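Local coordinates for sensor protein, Kinase (Polaromonas sp. JS666, PDB 3GRC), which probably receives a phosphoryl group through its CheY-like receiver domain, as part of two-component signal transduction, at residues P7-C12 with P50-T55; S38-L43 with L60-G65; M54-N59 with S67-L72; A82-S87 with L119-A124; A90-L95 with W107-I112. All blocks are in the same frame, centred on the assembly; numbering follows the deposited sequence.

Contact 1 of 5, residues P7-C12 with P50-T55; sequences PRILIC and PYAAMT
Leu10 lies between Ala53 and Thr55 in a parallel pairing in which strand 8-12 joins strand 53-56, the central strand of the five-stranded receiver sheet. Its N-H goes to Ala53 O at 2.9 Å and its carbonyl O takes Thr55 N at 3.0 Å. The ladder runs on at both ends: Ala52 N donates to Arg8 O, and Cys12 N to Thr55 O. Alpha hydrogens add to it, with Met54 CA 3.2 Å from Leu10 O.

On the face carrying Leu10, the apolar packing centres on the Tyr51 ring. Leu10 CB sits over the middle of one ring face, 3.8 Å from the centroid in a CH-pi contact, while CD1 reaches on toward the phenol end. With CG anti to the backbone N (chi1 -174°), the Arg8 chain runs beside the ring, and CD comes within 3.5 Å of Tyr51 CE1. Guanidinium and ring planes stand 55° apart, yet both groups find Asp34 on the next strand, Arg8 by a salt bridge and Tyr51 OH by a hydrogen bond. On the other face, toward helix 16-28, Ile9 CD1 packs on Ala53 CB and Ile9 CG2 on the methyl of Thr55.

At the C-terminal end a water finishes the pairing: it donates to Cys12 O at 2.9 Å and is hydrogen-bonded to Thr55 OG1 at 2.6 Å.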
# COMPACT_ATOMS: atom_id res chain seq x y z
N PRO A 7 6.61 -1.32 13.39
CA PRO A 7 6.79 -1.15 11.93
C PRO A 7 5.76 -0.13 11.43
O PRO A 7 4.59 -0.24 11.76
CB PRO A 7 6.53 -2.55 11.37
CG PRO A 7 6.77 -3.46 12.53
CD PRO A 7 6.23 -2.70 13.71
N ARG A 8 6.17 0.84 10.63
CA ARG A 8 5.22 1.85 10.16
C ARG A 8 4.76 1.66 8.71
O ARG A 8 5.56 1.43 7.81
CB ARG A 8 5.80 3.25 10.36
CG ARG A 8 4.82 4.38 10.03
CD ARG A 8 5.38 5.78 10.38
NE ARG A 8 5.33 6.01 11.81
CZ ARG A 8 4.57 6.92 12.41
NH1 ARG A 8 3.78 7.72 11.71
NH2 ARG A 8 4.59 7.01 13.72
N ILE A 9 3.45 1.76 8.50
CA ILE A 9 2.86 1.58 7.17
C ILE A 9 2.36 2.91 6.59
O ILE A 9 1.78 3.71 7.30
CB ILE A 9 1.64 0.64 7.23
CG1 ILE A 9 2.03 -0.69 7.89
CG2 ILE A 9 1.08 0.41 5.83
CD1 ILE A 9 3.13 -1.42 7.20
N LEU A 10 2.61 3.14 5.30
CA LEU A 10 2.11 4.35 4.67
C LEU A 10 0.83 4.00 3.91
O LEU A 10 0.86 3.25 2.94
CB LEU A 10 3.13 4.95 3.71
CG LEU A 10 2.65 6.15 2.89
CD1 LEU A 10 2.36 7.35 3.78
CD2 LEU A 10 3.73 6.51 1.87
N ILE A 11 -0.29 4.54 4.38
CA ILE A 11 -1.59 4.32 3.78
C ILE A 11 -1.92 5.38 2.73
O ILE A 11 -2.07 6.56 3.07
CB ILE A 11 -2.71 4.38 4.84
CG1 ILE A 11 -2.44 3.37 5.95
CG2 ILE A 11 -4.07 4.16 4.18
CD1 ILE A 11 -3.38 3.52 7.11
N CYS A 12 -2.04 4.98 1.48
CA CYS A 12 -2.39 5.91 0.42
C CYS A 12 -3.80 5.52 -0.00
O CYS A 12 -3.99 4.51 -0.70
CB CYS A 12 -1.43 5.79 -0.76
SG CYS A 12 -1.78 6.84 -2.18
N PRO A 50 11.28 6.25 7.28
CA PRO A 50 11.29 4.81 7.03
C PRO A 50 9.91 4.17 7.17
O PRO A 50 9.21 4.41 8.15
CB PRO A 50 12.27 4.27 8.08
CG PRO A 50 13.17 5.45 8.35
CD PRO A 50 12.18 6.58 8.41
N TYR A 51 9.53 3.38 6.17
CA TYR A 51 8.25 2.67 6.15
C TYR A 51 8.50 1.20 5.85
O TYR A 51 9.27 0.88 4.96
CB TYR A 51 7.32 3.26 5.09
CG TYR A 51 6.69 4.57 5.47
CD1 TYR A 51 5.76 4.65 6.50
CD2 TYR A 51 7.09 5.76 4.85
CE1 TYR A 51 5.23 5.87 6.90
CE2 TYR A 51 6.57 6.98 5.24
CZ TYR A 51 5.65 7.04 6.27
OH TYR A 51 5.17 8.26 6.68
N ALA A 52 7.84 0.31 6.59
CA ALA A 52 7.99 -1.13 6.37
C ALA A 52 7.20 -1.52 5.11
O ALA A 52 7.56 -2.48 4.43
CB ALA A 52 7.47 -1.90 7.56
N ALA A 53 6.14 -0.78 4.82
CA ALA A 53 5.33 -1.08 3.66
C ALA A 53 4.31 0.02 3.37
O ALA A 53 4.12 0.93 4.16
CB ALA A 53 4.61 -2.41 3.86
N MSE A 54 3.66 -0.09 2.22
CA MSE A 54 2.63 0.85 1.79
C MSE A 54 1.41 0.08 1.31
O MSE A 54 1.53 -1.01 0.75
CB MSE A 54 3.13 1.73 0.61
CG MSE A 54 2.06 2.62 -0.04
SE MSE A 54 2.84 3.86 -1.38
CE MSE A 54 1.16 4.84 -1.79
N THR A 55 0.23 0.63 1.56
CA THR A 55 -1.00 0.03 1.06
C THR A 55 -1.42 1.03 -0.01
O THR A 55 -1.34 2.24 0.20
CB THR A 55 -2.10 -0.08 2.14
OG1 THR A 55 -2.55 1.22 2.54
CG2 THR A 55 -1.57 -0.82 3.35
O HOH W 1 -4.38 2.27 1.03

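Contact 2 of 5, residues S38-L43 with L60-G65; sequences SAAQAL and LPDQDG
This is a polar cap at a helix start: the loop after strand 53-56 presents Asp62 to the first turn of helix 39-48, near the edge of the domain. The carboxylate touches the opening residues with both oxygens. Ala40 N donates to Asp62 OD2 at 3.2 Å with a fairly straight N-H (163°), meeting that oxygen on its syn side, though 26° out of the carboxylate plane. Ala39 N gives a weak bond to Asp62 OD1 at 3.3 Å. A chi1 of 50° sets the Asp62 carboxylate between its own backbone N and carbonyl carbon, turned back toward its own loop, where OD1 also takes a weak bond from Gln63 N. A negative group placed here probably gains from the positive end of the helix dipole.

Ser38 is the N-cap residue itself: its OG accepts from Gln41 N at 3.2 Å in a nearly straight bond, and its CB lies against Asp62 OD2. Beside these bonds, the extended Gln63 chain runs alongside the Ala39 methyl, with NE2 3.7 Å from Ala39 CB and then reaching across Leu43 CD1. Leu60 CD1 approaches Ala39 CB from the side of the loop nearer strand 8-12. The whole is a serine N-cap on helix 39-48, supplemented by Asp62 from the loop that links strand 53-56 to helix 65-73 in the receiver fold.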
# COMPACT_ATOMS: atom_id res chain seq x y z
N SER A 38 -3.27 10.87 -1.83
CA SER A 38 -2.94 10.95 -3.25
C SER A 38 -1.55 10.43 -3.54
O SER A 38 -0.71 10.30 -2.65
CB SER A 38 -3.05 12.39 -3.75
OG SER A 38 -1.90 13.14 -3.38
N ALA A 39 -1.31 10.13 -4.82
CA ALA A 39 -0.03 9.62 -5.27
C ALA A 39 1.09 10.62 -4.99
O ALA A 39 2.18 10.24 -4.56
CB ALA A 39 -0.08 9.32 -6.77
N ALA A 40 0.80 11.90 -5.21
CA ALA A 40 1.78 12.96 -4.98
C ALA A 40 2.19 12.96 -3.51
O ALA A 40 3.39 12.95 -3.19
CB ALA A 40 1.18 14.31 -5.37
N GLN A 41 1.19 12.97 -2.62
CA GLN A 41 1.46 12.95 -1.19
C GLN A 41 2.24 11.71 -0.80
O GLN A 41 3.13 11.77 0.06
CB GLN A 41 0.17 12.98 -0.39
CG GLN A 41 -0.54 14.30 -0.39
CD GLN A 41 -1.53 14.37 0.75
OE1 GLN A 41 -2.20 13.38 1.06
NE2 GLN A 41 -1.63 15.54 1.39
N ALA A 42 1.91 10.58 -1.42
CA ALA A 42 2.60 9.35 -1.10
C ALA A 42 4.08 9.45 -1.50
O ALA A 42 4.97 9.07 -0.74
CB ALA A 42 1.93 8.18 -1.81
N LEU A 43 4.35 9.98 -2.69
CA LEU A 43 5.73 10.13 -3.16
C LEU A 43 6.54 11.05 -2.24
O LEU A 43 7.68 10.75 -1.89
CB LEU A 43 5.74 10.66 -4.60
CG LEU A 43 5.27 9.61 -5.61
CD1 LEU A 43 5.10 10.20 -7.00
CD2 LEU A 43 6.29 8.48 -5.62
N LEU A 60 -7.07 6.39 -7.41
CA LEU A 60 -6.67 7.68 -6.85
C LEU A 60 -7.02 8.83 -7.81
O LEU A 60 -7.10 8.63 -9.02
CB LEU A 60 -5.17 7.70 -6.58
CG LEU A 60 -4.66 6.56 -5.71
CD1 LEU A 60 -3.14 6.56 -5.71
CD2 LEU A 60 -5.21 6.71 -4.30
N PRO A 61 -7.22 10.04 -7.26
CA PRO A 61 -7.56 11.23 -8.06
C PRO A 61 -6.52 11.59 -9.13
O PRO A 61 -6.75 11.38 -10.32
CB PRO A 61 -7.74 12.32 -7.01
CG PRO A 61 -6.78 11.90 -5.92
CD PRO A 61 -7.01 10.40 -5.85
N ASP A 62 -5.37 12.12 -8.69
CA ASP A 62 -4.29 12.51 -9.60
C ASP A 62 -3.78 11.36 -10.49
O ASP A 62 -4.25 11.18 -11.61
CB ASP A 62 -3.11 13.15 -8.83
CG ASP A 62 -2.63 12.32 -7.62
OD1 ASP A 62 -3.04 11.14 -7.46
OD2 ASP A 62 -1.82 12.86 -6.83
N GLN A 63 -2.81 10.60 -9.99
CA GLN A 63 -2.27 9.47 -10.72
C GLN A 63 -2.92 8.22 -10.16
O GLN A 63 -3.15 8.14 -8.95
CB GLN A 63 -0.77 9.33 -10.49
CG GLN A 63 0.05 10.59 -10.65
CD GLN A 63 1.46 10.41 -10.11
OE1 GLN A 63 2.16 9.47 -10.48
NE2 GLN A 63 1.87 11.31 -9.22
N ASP A 64 -3.22 7.25 -11.01
CA ASP A 64 -3.81 6.03 -10.50
C ASP A 64 -2.77 5.20 -9.75
O ASP A 64 -1.57 5.44 -9.87
CB ASP A 64 -4.44 5.21 -11.62
CG ASP A 64 -3.51 5.01 -12.78
OD1 ASP A 64 -2.41 4.45 -12.59
OD2 ASP A 64 -3.89 5.43 -13.90
N GLY A 65 -3.25 4.24 -8.98
CA GLY A 65 -2.37 3.40 -8.20
C GLY A 65 -1.24 2.70 -8.92
O GLY A 65 -0.13 2.66 -8.39

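Contact 3 of 5, residues M54-N59 with S67-L72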
# COMPACT_ATOMS: atom_id res chain seq x y z
N MSE A 54 3.66 -0.09 2.22
CA MSE A 54 2.63 0.85 1.79
C MSE A 54 1.41 0.08 1.31
O MSE A 54 1.53 -1.01 0.75
CB MSE A 54 3.13 1.73 0.61
CG MSE A 54 2.06 2.62 -0.04
SE MSE A 54 2.84 3.86 -1.38
CE MSE A 54 1.16 4.84 -1.79
N THR A 55 0.23 0.63 1.56
CA THR A 55 -1.00 0.03 1.06
C THR A 55 -1.42 1.03 -0.01
O THR A 55 -1.34 2.24 0.20
CB THR A 55 -2.10 -0.08 2.14
OG1 THR A 55 -2.55 1.22 2.54
CG2 THR A 55 -1.57 -0.82 3.35
N VAL A 56 -1.85 0.51 -1.16
CA VAL A 56 -2.24 1.38 -2.26
C VAL A 56 -3.63 1.18 -2.83
O VAL A 56 -4.03 0.08 -3.19
CB VAL A 56 -1.24 1.25 -3.42
CG1 VAL A 56 -1.68 2.14 -4.59
CG2 VAL A 56 0.14 1.61 -2.95
N ASP A 57 -4.35 2.28 -2.91
CA ASP A 57 -5.69 2.30 -3.47
C ASP A 57 -5.47 2.48 -4.97
O ASP A 57 -4.75 3.37 -5.40
CB ASP A 57 -6.46 3.50 -2.91
CG ASP A 57 -7.84 3.65 -3.51
OD1 ASP A 57 -8.29 2.74 -4.25
OD2 ASP A 57 -8.48 4.70 -3.24
N LEU A 58 -6.09 1.63 -5.78
CA LEU A 58 -5.93 1.72 -7.21
C LEU A 58 -6.64 2.93 -7.82
O LEU A 58 -6.17 3.51 -8.79
CB LEU A 58 -6.45 0.45 -7.87
CG LEU A 58 -5.41 -0.43 -8.57
CD1 LEU A 58 -4.19 -0.64 -7.69
CD2 LEU A 58 -6.06 -1.75 -8.94
N ASN A 59 -7.75 3.34 -7.22
CA ASN A 59 -8.53 4.47 -7.72
C ASN A 59 -8.21 5.82 -7.07
O ASN A 59 -9.00 6.33 -6.28
CB ASN A 59 -10.02 4.17 -7.56
CG ASN A 59 -10.43 2.91 -8.28
OD1 ASN A 59 -10.37 2.83 -9.51
ND2 ASN A 59 -10.85 1.90 -7.52
N SER A 67 0.32 3.67 -11.54
CA SER A 67 1.29 4.69 -11.92
C SER A 67 2.19 5.00 -10.73
O SER A 67 3.40 5.17 -10.86
CB SER A 67 0.57 5.97 -12.36
OG SER A 67 1.47 7.05 -12.46
N LEU A 68 1.57 5.10 -9.55
CA LEU A 68 2.30 5.37 -8.33
C LEU A 68 3.29 4.25 -8.06
O LEU A 68 4.47 4.50 -7.79
CB LEU A 68 1.33 5.50 -7.16
CG LEU A 68 1.91 5.54 -5.74
CD1 LEU A 68 3.05 6.55 -5.64
CD2 LEU A 68 0.79 5.88 -4.77
N ILE A 69 2.82 3.00 -8.14
CA ILE A 69 3.68 1.85 -7.88
C ILE A 69 4.85 1.76 -8.86
O ILE A 69 5.97 1.43 -8.46
CB ILE A 69 2.87 0.53 -7.89
CG1 ILE A 69 1.85 0.53 -6.75
CG2 ILE A 69 3.80 -0.66 -7.71
CD1 ILE A 69 0.91 -0.65 -6.76
N ARG A 70 4.59 2.05 -10.13
CA ARG A 70 5.65 2.02 -11.14
C ARG A 70 6.72 3.04 -10.78
O ARG A 70 7.91 2.74 -10.83
CB ARG A 70 5.09 2.33 -12.53
CG ARG A 70 4.30 1.20 -13.15
CD ARG A 70 3.89 1.50 -14.59
NE ARG A 70 3.05 0.44 -15.15
CZ ARG A 70 3.40 -0.84 -15.25
NH1 ARG A 70 4.60 -1.25 -14.84
NH2 ARG A 70 2.56 -1.72 -15.77
N ALA A 71 6.28 4.24 -10.40
CA ALA A 71 7.21 5.31 -10.04
C ALA A 71 8.07 4.90 -8.85
O ALA A 71 9.27 5.18 -8.82
CB ALA A 71 6.43 6.59 -9.72
N LEU A 72 7.47 4.22 -7.88
CA LEU A 72 8.21 3.76 -6.70
C LEU A 72 9.27 2.70 -7.02
O LEU A 72 10.34 2.67 -6.43
CB LEU A 72 7.23 3.22 -5.65
CG LEU A 72 6.34 4.28 -5.00
CD1 LEU A 72 5.15 3.62 -4.33
CD2 LEU A 72 7.16 5.07 -4.00
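Selenomethionine Met54 pushes its extended side chain off the sheet into the hollow between Leu68 and Leu72, one turn apart on helix 65-73. CG is anti to the backbone N (chi1 173°) and the later torsions are also near 180°, which makes a straight rod pointing at the helix. Its selenium lies 3.8 Å from Leu72 CD1, the two side chains crossing at about a right angle, whereas the terminal methyl meets the Leu68 side chain tip to tip; the modelled spacing of that last pair is too short to be trusted.

The second bump is Val56, two residues along the strand and on the same face. Its two methyls split between Leu68 and Ile69: CG1 toward Leu68 CD2 at 4.5 Å, CG2 toward Ile69 CG1 at 4.3 Å. Strand and helix are the first two elements of a beta-alpha-beta unit completed by strand 82-86, and their short axes run 147° apart, 10.5 Å at closest approach. Ile69 reaches on to Ile83 and Val85 of that third strand, and Ala42 of helix 39-48 closes in beside Met54. Beyond the strand, Asp57 OD1 takes Asn59 N at 3.1 Å in an Asx turn, the donor coming from above the carboxylate plane.

Contact 4 of 5, residues A82-S87 with L119-A124; sequences AIVVVS and LSLHRA
Helix 114-128, the last of the receiver domain, packs here on the sheet through strand 82-86, with Val84 and Ala82 facing Leu121, Ala124 and Ser120. The segment axes come within 8.2 Å and run close to antiparallel, at 153°.

Val84 does most of the filling. One methyl, CG2, meets three helix residues: Leu121 CD2 at 3.7 Å, Ala124 CB at 4.2 Å and, more loosely, Ser120 CB. A chi1 of 171° places that methyl beside the backbone N, on the helix side, and the Leu121 side chain comes in at about a right angle to Val84. Near the start of the strand, backbone and helix draw together until two alanines touch, Ala82 CB and Ala124 CB being 3.9 Å apart; the same Ala82 methyl also lies against Ala124 O at 3.5 Å. Small residues at both positions suit so close an approach. In the doubly wound alpha/beta fold of receivers, helices cover both faces of the parallel sheet, and this one shares its face with helix 16-28. Leu121 leans further to Ala53 on the neighbouring strand, whereas Ser120 meets Thr106 and Leu108 of strand 106-108 and sends its OG to Leu116 O within the helix. Ile83 points to the opposite face, where Ile69 and Leu72 of helix 65-73 receive it.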
# COMPACT_ATOMS: atom_id res chain seq x y z
N ALA A 82 7.84 -3.00 0.57
CA ALA A 82 6.73 -3.94 0.39
C ALA A 82 5.45 -3.14 0.10
O ALA A 82 5.20 -2.12 0.72
CB ALA A 82 6.56 -4.81 1.64
N ILE A 83 4.67 -3.60 -0.88
CA ILE A 83 3.44 -2.94 -1.26
C ILE A 83 2.26 -3.91 -1.36
O ILE A 83 2.37 -4.98 -1.95
CB ILE A 83 3.59 -2.24 -2.62
CG1 ILE A 83 4.67 -1.17 -2.55
CG2 ILE A 83 2.24 -1.65 -3.05
CD1 ILE A 83 4.75 -0.30 -3.79
N VAL A 84 1.13 -3.52 -0.78
CA VAL A 84 -0.11 -4.30 -0.81
C VAL A 84 -1.19 -3.39 -1.40
O VAL A 84 -1.44 -2.30 -0.89
CB VAL A 84 -0.56 -4.75 0.63
CG1 VAL A 84 -1.94 -5.35 0.58
CG2 VAL A 84 0.42 -5.75 1.20
N VAL A 85 -1.83 -3.84 -2.48
CA VAL A 85 -2.90 -3.05 -3.09
C VAL A 85 -4.19 -3.40 -2.35
O VAL A 85 -4.48 -4.57 -2.11
CB VAL A 85 -3.08 -3.40 -4.59
CG1 VAL A 85 -4.39 -2.83 -5.10
CG2 VAL A 85 -1.94 -2.85 -5.40
N VAL A 86 -4.95 -2.37 -1.97
CA VAL A 86 -6.23 -2.55 -1.28
C VAL A 86 -7.12 -1.62 -2.07
O VAL A 86 -7.06 -0.40 -1.92
CB VAL A 86 -6.17 -2.07 0.19
CG1 VAL A 86 -7.53 -2.33 0.86
CG2 VAL A 86 -5.05 -2.78 0.94
N SER A 87 -7.95 -2.21 -2.92
CA SER A 87 -8.79 -1.42 -3.78
C SER A 87 -10.01 -2.19 -4.24
O SER A 87 -10.02 -3.42 -4.24
CB SER A 87 -7.96 -0.96 -4.99
OG SER A 87 -8.67 -0.06 -5.81
N LEU A 119 -2.03 -10.39 7.70
CA LEU A 119 -1.21 -11.52 7.28
C LEU A 119 -0.38 -11.12 6.06
O LEU A 119 0.84 -11.32 6.04
CB LEU A 119 -2.09 -12.72 6.94
CG LEU A 119 -1.34 -13.95 6.41
CD1 LEU A 119 -0.31 -14.42 7.45
CD2 LEU A 119 -2.34 -15.06 6.10
N SER A 120 -1.05 -10.56 5.05
CA SER A 120 -0.39 -10.12 3.82
C SER A 120 0.73 -9.11 4.08
O SER A 120 1.81 -9.22 3.51
CB SER A 120 -1.40 -9.52 2.84
OG SER A 120 -2.31 -10.50 2.35
N LEU A 121 0.50 -8.12 4.94
CA LEU A 121 1.56 -7.15 5.21
C LEU A 121 2.77 -7.83 5.86
O LEU A 121 3.90 -7.55 5.49
CB LEU A 121 1.05 -5.98 6.07
CG LEU A 121 0.19 -4.95 5.34
CD1 LEU A 121 -0.58 -4.13 6.35
CD2 LEU A 121 1.04 -4.06 4.46
N HIS A 122 2.52 -8.72 6.82
CA HIS A 122 3.62 -9.44 7.48
C HIS A 122 4.40 -10.24 6.43
O HIS A 122 5.62 -10.18 6.40
CB HIS A 122 3.07 -10.40 8.55
CG HIS A 122 2.77 -9.72 9.85
ND1 HIS A 122 1.80 -10.18 10.72
CD2 HIS A 122 3.29 -8.62 10.42
CE1 HIS A 122 1.74 -9.37 11.77
NE2 HIS A 122 2.63 -8.42 11.61
N ARG A 123 3.67 -10.97 5.59
CA ARG A 123 4.26 -11.76 4.52
C ARG A 123 5.07 -10.86 3.60
O ARG A 123 6.26 -11.11 3.36
CB ARG A 123 3.16 -12.43 3.67
CG ARG A 123 3.01 -13.94 3.83
CD ARG A 123 2.53 -14.30 5.22
NE ARG A 123 2.33 -15.74 5.41
CZ ARG A 123 1.46 -16.47 4.73
NH1 ARG A 123 0.69 -15.93 3.80
NH2 ARG A 123 1.34 -17.77 5.00
N ALA A 124 4.43 -9.81 3.09
CA ALA A 124 5.08 -8.88 2.17
C ALA A 124 6.36 -8.26 2.72
O ALA A 124 7.37 -8.18 2.01
CB ALA A 124 4.11 -7.78 1.77

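Contact 5 of 5, residues A90-L95 with W107-I112; sequences AREGEL and WLEKPI
Glu94 lies flat over the Trp107 indole, the main side-chain meeting between helix 90-97 and strand 106-108. The two side chains cross at a slant, but the Glu94 carboxylate plane is only 9° from that of the ring. Glu94 CB sits over the CG-CD2 bond, 3.4 Å from Trp107 CD2, and CD over the pyrrole side, 3.5 Å from CD1. The backbone takes part too: Glu94 CA lies over the six-membered ring, 3.5 Å from its centroid and 8° off the normal, a CH-pi contact. Trp107 CG, anti to its own carbonyl carbon at chi1 -60°, swings the indole under the helix, where CZ3 packs against the Gly93 backbone, 3.6 Å from its carbonyl carbon. A water bridges the two segments, donating to Glu94 OE2 at 3.2 Å and accepting from Trp107 N.

At the helix start the Ala90 methyl lies 3.2 Å from Leu108 O and also near Glu109 CG. Glu109 then runs out along the helix, OE2 resting 3.4 Å from Arg91 CB. The Arg91 guanidinium stretches past without pairing with that carboxylate, their planes steeply inclined to each other. On its inner side Trp107 meets Val85 and Leu58. Following Lys110, which salt-bridges Glu13, comes a cis peptide before Pro111, the Lys-cis-Pro turn familiar from receiver domains. Strand 82-86, helix 90-97 and strand 106-108 together form a beta-alpha-beta unit.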
# COMPACT_ATOMS: atom_id res chain seq x y z
N ALA A 90 -9.44 -4.37 -7.34
CA ALA A 90 -8.14 -5.00 -7.15
C ALA A 90 -7.88 -6.18 -8.06
O ALA A 90 -6.82 -6.29 -8.67
CB ALA A 90 -7.98 -5.43 -5.71
N ARG A 91 -8.86 -7.07 -8.15
CA ARG A 91 -8.75 -8.27 -8.97
C ARG A 91 -8.51 -7.95 -10.44
O ARG A 91 -7.56 -8.44 -11.04
CB ARG A 91 -10.00 -9.12 -8.78
CG ARG A 91 -9.97 -10.49 -9.44
CD ARG A 91 -11.25 -11.25 -9.11
NE ARG A 91 -11.35 -12.52 -9.82
CZ ARG A 91 -12.37 -13.36 -9.71
NH1 ARG A 91 -13.39 -13.08 -8.91
NH2 ARG A 91 -12.37 -14.50 -10.41
N GLU A 92 -9.38 -7.12 -11.03
CA GLU A 92 -9.20 -6.75 -12.43
C GLU A 92 -7.93 -5.92 -12.65
O GLU A 92 -7.37 -5.92 -13.74
CB GLU A 92 -10.42 -5.97 -12.95
CG GLU A 92 -10.99 -4.93 -12.00
CD GLU A 92 -12.12 -5.48 -11.12
OE1 GLU A 92 -11.85 -6.32 -10.22
OE2 GLU A 92 -13.28 -5.08 -11.34
N GLY A 93 -7.49 -5.22 -11.60
CA GLY A 93 -6.28 -4.43 -11.71
C GLY A 93 -5.07 -5.34 -11.78
O GLY A 93 -4.12 -5.09 -12.52
N GLU A 94 -5.12 -6.41 -11.00
CA GLU A 94 -4.06 -7.42 -10.94
C GLU A 94 -3.96 -8.18 -12.25
O GLU A 94 -2.87 -8.38 -12.80
CB GLU A 94 -4.34 -8.40 -9.79
CG GLU A 94 -3.38 -9.59 -9.69
CD GLU A 94 -3.68 -10.49 -8.50
OE1 GLU A 94 -4.78 -10.37 -7.92
OE2 GLU A 94 -2.82 -11.32 -8.14
N LEU A 95 -5.12 -8.60 -12.75
CA LEU A 95 -5.21 -9.35 -14.00
C LEU A 95 -4.65 -8.54 -15.16
O LEU A 95 -4.05 -9.09 -16.09
CB LEU A 95 -6.68 -9.69 -14.28
CG LEU A 95 -7.01 -10.49 -15.54
CD1 LEU A 95 -6.38 -11.88 -15.44
CD2 LEU A 95 -8.52 -10.57 -15.70
N TRP A 107 -2.87 -8.35 -3.86
CA TRP A 107 -3.93 -7.48 -4.35
C TRP A 107 -5.18 -7.83 -3.55
O TRP A 107 -5.76 -8.90 -3.75
CB TRP A 107 -4.16 -7.72 -5.84
CG TRP A 107 -2.95 -7.46 -6.68
CD1 TRP A 107 -1.79 -8.19 -6.70
CD2 TRP A 107 -2.75 -6.38 -7.59
NE1 TRP A 107 -0.89 -7.65 -7.59
CE2 TRP A 107 -1.47 -6.52 -8.18
CE3 TRP A 107 -3.55 -5.31 -8.04
CZ2 TRP A 107 -0.94 -5.65 -9.11
CZ3 TRP A 107 -3.03 -4.42 -8.98
CH2 TRP A 107 -1.75 -4.61 -9.52
N LEU A 108 -5.58 -6.95 -2.65
CA LEU A 108 -6.75 -7.17 -1.80
C LEU A 108 -7.96 -6.35 -2.22
O LEU A 108 -7.84 -5.17 -2.55
CB LEU A 108 -6.41 -6.82 -0.34
CG LEU A 108 -5.27 -7.58 0.32
CD1 LEU A 108 -5.17 -7.23 1.81
CD2 LEU A 108 -5.52 -9.07 0.16
N GLU A 109 -9.12 -6.98 -2.19
CA GLU A 109 -10.37 -6.32 -2.55
C GLU A 109 -11.06 -5.67 -1.35
O GLU A 109 -10.66 -5.85 -0.21
CB GLU A 109 -11.33 -7.33 -3.20
CG GLU A 109 -10.85 -7.87 -4.55
CD GLU A 109 -11.84 -8.82 -5.20
OE1 GLU A 109 -12.15 -9.87 -4.59
OE2 GLU A 109 -12.30 -8.52 -6.33
N LYS A 110 -12.09 -4.89 -1.64
CA LYS A 110 -12.91 -4.25 -0.62
C LYS A 110 -14.28 -4.88 -0.87
O LYS A 110 -14.65 -5.11 -2.02
CB LYS A 110 -12.97 -2.74 -0.84
CG LYS A 110 -11.67 -1.97 -0.52
CD LYS A 110 -11.81 -0.52 -0.90
CE LYS A 110 -10.52 0.27 -0.73
NZ LYS A 110 -10.62 1.69 -1.23
N PRO A 111 -15.03 -5.20 0.19
CA PRO A 111 -14.71 -5.01 1.61
C PRO A 111 -13.44 -5.74 2.04
O PRO A 111 -13.19 -6.88 1.66
CB PRO A 111 -15.96 -5.55 2.32
CG PRO A 111 -16.44 -6.62 1.40
CD PRO A 111 -16.29 -5.96 0.04
N ILE A 112 -12.64 -5.06 2.85
CA ILE A 112 -11.37 -5.57 3.32
C ILE A 112 -11.42 -6.71 4.32
O ILE A 112 -12.11 -6.65 5.33
CB ILE A 112 -10.53 -4.43 3.95
CG1 ILE A 112 -10.47 -3.23 2.99
CG2 ILE A 112 -9.11 -4.95 4.24
CD1 ILE A 112 -9.87 -1.97 3.60
O HOH W 2 -3.18 -11.08 -4.95

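In the fold
Contacts 1, 3, 4 and 5 all reach the parallel sheet; contact 2 is tied in by packing. Contact 1 pairs the central strand with strand 8-12, and strand 82-86 of contact 4 joins by backbone bonds, Met54 N lying 3.0 Å from Ala82 O. Contact 3 shares Met54 and Thr55 with contact 1, while the Ala42 methyl of contact 2 packs beside Met54; the centres of contacts 2 and 3 are about 7 Å apart. Contact 5 extends the sheet from contact 4, with Val85 O 2.7 Å from Leu108 N. The probable phosphorylation site spans contacts 3 and 5: OD1 of Asp57, by analogy the phosphoacceptor, bonds to Ser87 OG and lies a long 4.0 Å from Lys110 NZ, at best a weak ionic attraction.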